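Local coordinates for formylmethanofuran--tetrahydromethanopterin formyltransferase (Methanosarcina barkeri, PDB 1M5S), which catalyses the reversible transfer of a formyl group from formylmethanofuran to tetrahydromethanopterin, a step of methanogenesis from carbon dioxide, at residues Val104-Gly118 / Asp148-Gly160. Sequence-based numbering, arbitrary orientation.
Sequences VFNGLPEAEKQDNVG and DFLAEENIGAIAG. Unlike the reference sequence in segment 104-118: Asp115 (reference Phe).
Asn106 OD1 takes the backbone N-H of Gly156 at 2.6 Å, nearly straight (171° at the hydrogen), and on the opposite face of its amide that of Leu108, closing an Asx turn. CG lies anti to the backbone N (chi1 -167°), which carries the amide across to 155-160, while its ND2 turns back to Gln114 OE1 of its own segment. Gln114 NE2 in turn reaches Leu108 O and Ala111 O, tying the turn 108-111 together. Gly156 fits against this network because it has no side chain: a CB would clash with Leu108 O. With an alanine at Asn106, the N-H groups of Gly156 and Leu108 would probably both lose their acceptor, and Gln114 OE1 its donor. The long strand 147-170 pairs twice with 104-118, parallel to 104-106 and, past the break at 153-154, antiparallel to 113-115. Val104 N bonds Leu150 O at 2.9 Å, and Asp115 N and O both bond Ile155. Glu152, extended, lays OE1 at the edge of the Phe105 ring; Asn106 N meets this oxygen at 2.8 Å from above the carboxylate plane, and Arg137 makes a salt bridge to it. On the buried face, Ile155 CD1 packs 3.6 Å from Val117 CB, with Ile92 of helix 81-95 nearby. The Lys113 end is looser: Ala157 N to Lys113 O is a weak 3.4 Å bond, and a water bridges Lys113 N and Ala157 O.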
loop_
_atom_site.group_PDB
_atom_site.type_symbol
_atom_site.label_atom_id
_atom_site.label_comp_id
_atom_site.label_asym_id
_atom_site.label_seq_id
_atom_site.Cartn_x
_atom_site.Cartn_y
_atom_site.Cartn_z
ATOM N N VAL A 104 22.416 -3.217 6.235
ATOM C CA VAL A 104 22.626 -1.825 6.623
ATOM C C VAL A 104 23.948 -1.322 6.060
ATOM O O VAL A 104 24.984 -1.962 6.230
ATOM C CB VAL A 104 22.657 -1.669 8.161
ATOM C CG1 VAL A 104 23.104 -0.269 8.541
ATOM C CG2 VAL A 104 21.292 -1.943 8.734
ATOM N N PHE A 105 23.893 -0.198 5.354
ATOM C CA PHE A 105 25.085 0.456 4.832
ATOM C C PHE A 105 25.163 1.898 5.313
ATOM O O PHE A 105 24.186 2.451 5.826
ATOM C CB PHE A 105 25.086 0.419 3.304
ATOM C CG PHE A 105 25.061 -0.972 2.737
ATOM C CD1 PHE A 105 26.236 -1.699 2.592
ATOM C CD2 PHE A 105 23.858 -1.572 2.384
ATOM C CE1 PHE A 105 26.213 -3.003 2.106
ATOM C CE2 PHE A 105 23.831 -2.871 1.898
ATOM C CZ PHE A 105 25.011 -3.585 1.761
ATOM N N ASN A 106 26.329 2.505 5.129
ATOM C CA ASN A 106 26.593 3.854 5.616
ATOM C C ASN A 106 26.039 4.894 4.642
ATOM O O ASN A 106 26.458 4.951 3.483
ATOM C CB ASN A 106 28.104 4.048 5.782
ATOM C CG ASN A 106 28.455 5.294 6.567
ATOM O OD1 ASN A 106 27.599 6.136 6.859
ATOM N ND2 ASN A 106 29.719 5.401 6.946
ATOM N N GLY A 107 25.127 5.735 5.128
ATOM C CA GLY A 107 24.550 6.769 4.288
ATOM C C GLY A 107 25.447 7.978 4.103
ATOM O O GLY A 107 25.344 8.674 3.090
ATOM N N LEU A 108 26.329 8.230 5.072
ATOM C CA LEU A 108 27.237 9.381 5.034
ATOM C C LEU A 108 28.704 8.947 5.125
ATOM O O LEU A 108 29.376 9.215 6.120
ATOM C CB LEU A 108 26.910 10.349 6.182
ATOM C CG LEU A 108 25.774 11.366 5.988
ATOM C CD1 LEU A 108 25.242 11.828 7.328
ATOM C CD2 LEU A 108 26.270 12.545 5.174
ATOM N N PRO A 109 29.217 8.267 4.085
ATOM C CA PRO A 109 30.518 7.592 4.165
ATOM C C PRO A 109 31.717 8.545 4.198
ATOM O O PRO A 109 32.708 8.279 4.881
ATOM C CB PRO A 109 30.531 6.710 2.919
ATOM C CG PRO A 109 29.678 7.440 1.953
ATOM C CD PRO A 109 28.568 8.023 2.785
ATOM N N GLU A 110 31.619 9.652 3.464
ATOM C CA GLU A 110 32.687 10.646 3.398
ATOM C C GLU A 110 32.655 11.632 4.577
ATOM O O GLU A 110 33.520 12.502 4.682
ATOM C CB GLU A 110 32.597 11.413 2.077
ATOM C CG GLU A 110 33.563 10.957 0.994
ATOM N N ALA A 111 31.697 11.455 5.490
ATOM C CA ALA A 111 31.512 12.364 6.625
ATOM C C ALA A 111 32.645 12.251 7.631
ATOM O O ALA A 111 33.211 11.177 7.815
ATOM C CB ALA A 111 30.191 12.084 7.312
ATOM N N GLU A 112 32.912 13.337 8.350
ATOM C CA GLU A 112 34.013 13.350 9.305
ATOM C C GLU A 112 33.712 12.529 10.555
ATOM O O GLU A 112 34.577 11.805 11.051
ATOM C CB GLU A 112 34.374 14.783 9.702
ATOM C CG GLU A 112 35.811 14.918 10.190
ATOM C CD GLU A 112 36.018 16.129 11.072
ATOM O OE1 GLU A 112 35.476 16.149 12.200
ATOM O OE2 GLU A 112 36.738 17.054 10.640
ATOM N N LYS A 113 32.496 12.661 11.076
ATOM C CA LYS A 113 32.056 11.854 12.214
ATOM C C LYS A 113 31.559 10.477 11.740
ATOM O O LYS A 113 30.964 10.370 10.672
ATOM C CB LYS A 113 30.947 12.587 12.970
ATOM C CG LYS A 113 31.125 12.593 14.471
ATOM C CD LYS A 113 30.444 11.404 15.102
ATOM C CE LYS A 113 30.449 11.512 16.612
ATOM N NZ LYS A 113 31.804 11.294 17.176
ATOM N N GLN A 114 31.931 9.425 12.471
ATOM C CA GLN A 114 31.547 8.047 12.150
ATOM C C GLN A 114 31.306 7.242 13.424
ATOM O O GLN A 114 32.183 7.149 14.287
ATOM C CB GLN A 114 32.640 7.348 11.336
ATOM C CG GLN A 114 32.895 7.926 9.959
ATOM C CD GLN A 114 31.811 7.585 8.962
ATOM O OE1 GLN A 114 30.976 6.713 9.205
ATOM N NE2 GLN A 114 31.824 8.266 7.819
ATOM N N ASP A 115 30.116 6.664 13.543
ATOM C CA ASP A 115 29.813 5.771 14.653
ATOM C C ASP A 115 29.987 4.331 14.165
ATOM O O ASP A 115 29.577 3.999 13.051
ATOM C CB ASP A 115 28.382 6.010 15.145
ATOM C CG ASP A 115 28.173 7.421 15.685
ATOM O OD1 ASP A 115 27.529 8.245 14.997
ATOM O OD2 ASP A 115 28.636 7.708 16.808
ATOM N N ASN A 116 30.684 3.506 14.942
ATOM C CA ASN A 116 31.031 2.154 14.492
ATOM C C ASN A 116 29.937 1.130 14.801
ATOM O O ASN A 116 30.212 0.021 15.263
ATOM C CB ASN A 116 32.387 1.719 15.084
ATOM C CG ASN A 116 32.336 1.468 16.593
ATOM O OD1 ASN A 116 31.445 1.955 17.306
ATOM N ND2 ASN A 116 33.299 0.690 17.084
ATOM N N VAL A 117 28.715 1.469 14.395
ATOM C CA VAL A 117 27.519 0.675 14.670
ATOM C C VAL A 117 27.646 -0.790 14.224
ATOM O O VAL A 117 27.324 -1.700 14.982
ATOM C CB VAL A 117 26.284 1.320 13.988
ATOM C CG1 VAL A 117 25.008 0.582 14.374
ATOM C CG2 VAL A 117 26.190 2.787 14.379
ATOM N N GLY A 118 28.172 -1.006 13.022
ATOM C CA GLY A 118 28.327 -2.356 12.508
ATOM C C GLY A 118 29.277 -3.206 13.336
ATOM O O GLY A 118 29.053 -4.404 13.524
ATOM N N ASP A 148 22.390 -14.464 6.816
ATOM C CA ASP A 148 23.429 -13.555 7.306
ATOM C C ASP A 148 22.938 -12.104 7.234
ATOM O O ASP A 148 22.464 -11.653 6.186
ATOM C CB ASP A 148 24.703 -13.696 6.464
ATOM C CG ASP A 148 25.371 -15.060 6.615
ATOM O OD1 ASP A 148 25.488 -15.555 7.757
ATOM O OD2 ASP A 148 25.876 -15.590 5.599
ATOM N N PHE A 149 22.989 -11.400 8.362
ATOM C CA PHE A 149 22.724 -9.965 8.375
ATOM C C PHE A 149 24.023 -9.205 8.076
ATOM O O PHE A 149 25.056 -9.463 8.687
ATOM C CB PHE A 149 22.156 -9.544 9.733
ATOM C CG PHE A 149 21.999 -8.053 9.899
ATOM C CD1 PHE A 149 21.153 -7.329 9.065
ATOM C CD2 PHE A 149 22.689 -7.375 10.905
ATOM C CE1 PHE A 149 20.991 -5.955 9.227
ATOM C CE2 PHE A 149 22.535 -5.995 11.079
ATOM C CZ PHE A 149 21.683 -5.286 10.236
ATOM N N LEU A 150 23.981 -8.337 7.071
ATOM C CA LEU A 150 25.146 -7.550 6.685
ATOM C C LEU A 150 25.027 -6.118 7.206
ATOM O O LEU A 150 23.976 -5.493 7.085
ATOM C CB LEU A 150 25.299 -7.551 5.161
ATOM C CG LEU A 150 26.077 -8.709 4.512
ATOM C CD1 LEU A 150 25.825 -10.016 5.226
ATOM C CD2 LEU A 150 25.679 -8.819 3.056
ATOM N N ALA A 151 26.080 -5.642 7.867
ATOM C CA ALA A 151 26.108 -4.281 8.405
ATOM C C ALA A 151 27.480 -3.643 8.189
ATOM O O ALA A 151 28.483 -4.114 8.726
ATOM C CB ALA A 151 25.760 -4.293 9.903
ATOM N N GLU A 152 27.521 -2.562 7.415
ATOM C CA GLU A 152 28.755 -1.797 7.235
ATOM C C GLU A 152 29.317 -1.357 8.590
ATOM O O GLU A 152 28.567 -1.172 9.556
ATOM C CB GLU A 152 28.493 -0.570 6.362
ATOM C CG GLU A 152 29.738 0.244 6.036
ATOM C CD GLU A 152 29.573 1.103 4.795
ATOM O OE1 GLU A 152 28.510 1.025 4.145
ATOM O OE2 GLU A 152 30.516 1.851 4.459
ATOM N N GLU A 153 30.639 -1.223 8.669
ATOM C CA GLU A 153 31.290 -0.942 9.942
ATOM C C GLU A 153 30.747 0.322 10.609
ATOM O O GLU A 153 30.385 0.313 11.790
ATOM C CB GLU A 153 32.797 -0.806 9.743
ATOM C CG GLU A 153 33.536 -0.444 11.026
ATOM C CD GLU A 153 35.029 -0.332 10.827
ATOM O OE1 GLU A 153 35.459 0.339 9.861
ATOM O OE2 GLU A 153 35.767 -0.929 11.640
ATOM N N ASN A 154 30.632 1.383 9.817
ATOM C CA ASN A 154 30.327 2.710 10.336
ATOM C C ASN A 154 29.033 3.278 9.767
ATOM O O ASN A 154 28.644 2.968 8.641
ATOM C CB ASN A 154 31.471 3.679 10.009
ATOM C CG ASN A 154 32.664 3.515 10.933
ATOM O OD1 ASN A 154 32.515 3.252 12.130
ATOM N ND2 ASN A 154 33.857 3.703 10.384
ATOM N N ILE A 155 28.409 4.159 10.538
ATOM C CA ILE A 155 27.387 5.059 10.016
ATOM C C ILE A 155 27.782 6.520 10.283
ATOM O O ILE A 155 27.986 6.924 11.433
ATOM C CB ILE A 155 26.012 4.757 10.648
ATOM C CG1 ILE A 155 25.454 3.462 10.064
ATOM C CG2 ILE A 155 25.038 5.902 10.389
ATOM C CD1 ILE A 155 24.743 2.628 11.068
ATOM N N GLY A 156 27.891 7.295 9.207
ATOM C CA GLY A 156 28.276 8.691 9.316
ATOM C C GLY A 156 27.183 9.597 9.846
ATOM O O GLY A 156 25.983 9.307 9.722
ATOM N N ALA A 157 27.610 10.721 10.410
ATOM C CA ALA A 157 26.705 11.727 10.954
ATOM C C ALA A 157 27.306 13.113 10.730
ATOM O O ALA A 157 28.513 13.244 10.515
ATOM C CB ALA A 157 26.476 11.478 12.445
ATOM N N ILE A 158 26.442 14.120 10.629
ATOM C CA ILE A 158 26.884 15.502 10.462
ATOM C C ILE A 158 26.051 16.452 11.314
ATOM O O ILE A 158 25.168 16.024 12.066
ATOM C CB ILE A 158 26.815 15.972 8.976
ATOM C CG1 ILE A 158 25.455 15.622 8.359
ATOM C CG2 ILE A 158 27.946 15.354 8.170
ATOM C CD1 ILE A 158 24.529 16.790 8.224
ATOM N N ALA A 159 26.466 17.717 11.314
ATOM C CA ALA A 159 25.690 18.804 11.905
ATOM C C ALA A 159 24.684 19.279 10.860
ATOM O O ALA A 159 25.065 19.799 9.800
ATOM C CB ALA A 159 26.619 19.956 12.312
ATOM N N GLY A 160 23.420 18.947 11.094
ATOM C CA GLY A 160 22.381 19.272 10.140
ATOM C C GLY A 160 21.410 20.290 10.685
ATOM O O GLY A 160 21.718 21.025 11.624
HETATM O O HOH W 1 30.769 15.110 10.699
#